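Local coordinates for nicotinamide riboside transporter PnuC (Neisseria mucosa ATCC 25996, PDB 4QTN), which probably carries nicotinamide riboside, a vitamin B3 form and NAD precursor, across the bacterial inner membrane as a homotrimer, at residues 120-125 / 233-238. Numbering follows the deposited sequence.
Sequences EVKAKA and KRHSGQ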
# COMPACT_ATOMS: atom_id res chain seq x y z
N GLU C 120 26.77 -11.49 -4.53
CA GLU C 120 25.89 -10.79 -3.55
C GLU C 120 26.64 -10.48 -2.26
O GLU C 120 27.36 -11.33 -1.74
CB GLU C 120 24.61 -11.60 -3.23
CG GLU C 120 24.63 -13.06 -3.66
CD GLU C 120 23.88 -14.01 -2.71
OE1 GLU C 120 24.33 -14.16 -1.56
OE2 GLU C 120 22.88 -14.65 -3.14
N VAL C 121 26.44 -9.26 -1.75
CA VAL C 121 26.97 -8.82 -0.43
C VAL C 121 26.49 -9.73 0.70
O VAL C 121 25.42 -10.36 0.59
CB VAL C 121 26.56 -7.35 -0.13
CG1 VAL C 121 25.16 -7.28 0.46
CG2 VAL C 121 27.57 -6.68 0.79
N LYS C 122 27.28 -9.82 1.77
CA LYS C 122 26.94 -10.68 2.90
C LYS C 122 26.10 -9.90 3.89
O LYS C 122 26.55 -8.94 4.46
CB LYS C 122 28.21 -11.24 3.56
CG LYS C 122 28.85 -12.40 2.78
CD LYS C 122 30.05 -13.02 3.52
CE LYS C 122 31.32 -12.20 3.33
NZ LYS C 122 32.40 -12.56 4.30
N ALA C 123 24.85 -10.29 4.03
CA ALA C 123 23.88 -9.51 4.80
C ALA C 123 23.87 -9.94 6.25
O ALA C 123 23.97 -11.12 6.54
CB ALA C 123 22.50 -9.65 4.19
N LYS C 124 23.77 -8.97 7.17
CA LYS C 124 23.77 -9.24 8.61
C LYS C 124 22.45 -8.81 9.24
O LYS C 124 21.74 -7.99 8.68
CB LYS C 124 24.95 -8.53 9.32
CG LYS C 124 26.32 -8.91 8.80
CD LYS C 124 27.45 -8.38 9.68
CE LYS C 124 27.58 -6.86 9.58
NZ LYS C 124 28.86 -6.37 10.16
N ALA C 125 22.14 -9.37 10.41
CA ALA C 125 20.90 -9.07 11.12
C ALA C 125 21.17 -8.56 12.52
O ALA C 125 21.71 -9.29 13.35
CB ALA C 125 20.01 -10.30 11.17
N LYS C 233 20.07 -15.30 5.72
CA LYS C 233 20.16 -16.73 5.96
C LYS C 233 21.29 -17.37 5.19
O LYS C 233 21.99 -18.19 5.73
CB LYS C 233 18.85 -17.43 5.65
CG LYS C 233 17.97 -17.69 6.87
CD LYS C 233 16.59 -18.21 6.47
CE LYS C 233 15.48 -17.53 7.28
NZ LYS C 233 14.48 -16.84 6.40
N ARG C 234 21.48 -16.99 3.94
CA ARG C 234 22.53 -17.62 3.13
C ARG C 234 23.88 -17.53 3.83
O ARG C 234 24.82 -18.25 3.48
CB ARG C 234 22.60 -17.02 1.70
CG ARG C 234 21.40 -17.34 0.78
CD ARG C 234 21.80 -17.36 -0.70
NE ARG C 234 22.51 -18.61 -1.02
CZ ARG C 234 23.83 -18.69 -1.21
NH1 ARG C 234 24.58 -17.59 -1.18
NH2 ARG C 234 24.40 -19.88 -1.46
N HIS C 235 23.97 -16.69 4.86
CA HIS C 235 25.25 -16.43 5.53
C HIS C 235 25.16 -16.35 7.06
O HIS C 235 25.33 -15.28 7.65
CB HIS C 235 25.87 -15.20 4.93
CG HIS C 235 25.74 -15.15 3.44
ND1 HIS C 235 25.90 -14.00 2.71
CD2 HIS C 235 25.44 -16.13 2.55
CE1 HIS C 235 25.72 -14.28 1.43
NE2 HIS C 235 25.43 -15.56 1.31
N SER C 236 24.91 -17.51 7.69
CA SER C 236 24.47 -17.57 9.08
C SER C 236 24.47 -18.98 9.65
O SER C 236 24.94 -19.94 9.00
CB SER C 236 23.06 -16.98 9.22
OG SER C 236 22.96 -15.70 8.64
N GLY C 237 23.85 -19.11 10.82
CA GLY C 237 23.98 -20.27 11.68
C GLY C 237 23.79 -21.65 11.09
O GLY C 237 24.56 -22.57 11.39
N GLN C 238 22.75 -21.83 10.28
CA GLN C 238 22.49 -23.13 9.67
C GLN C 238 22.02 -24.14 10.73
O GLN C 238 22.63 -25.20 10.90
CB GLN C 238 23.76 -23.65 8.96
CG GLN C 238 23.67 -23.69 7.44
CD GLN C 238 23.51 -22.32 6.80
OE1 GLN C 238 24.36 -21.42 6.96
NE2 GLN C 238 22.43 -22.15 6.05
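The imidazole of H235 lies beside the backbone of K122 and gives the largest share of this small contact. The CA of K122 sits at the ring edge, close to the ring plane, with O of V121 and N of A123 more distant. The first side-chain carbons of K122, CB and CG, also reach the ring. CG of K122 is anti to its carbonyl carbon (chi1 -77°), beside the backbone N. The chain bends again at chi3 (-80°), and its ammonium end leads away. The carboxylate of E120 comes to the ring edge, its OE1 3.4 Å from NE2 of H235.

The same OE1 of E120 takes a weak, bent hydrogen bond from NH1 of R234 at 3.5 Å, part of a salt bridge. The carboxylate meets the guanidinium at its edge, with the two planes 83° apart, not side by side as in a two-pronged pair. NE of R234 also forms a long, weak ion pair with E114.

The tighter side faces the protein. There V121 and A123 are buried and pack on W228 of helix 208-234, and E120 touches L231. The loose side is the chain end, where S236, G237 and Q238 are exposed in the trimer.

The nicotinamide riboside is about 11 Å from the side chain of V121, so this contact does not line the pocket. It is a loop-to-tail contact, probably on the cytoplasmic side, in which the linker between helices 85-107 and 128-147 meets the C-terminal tail just past helix 208-234, the last transmembrane helix.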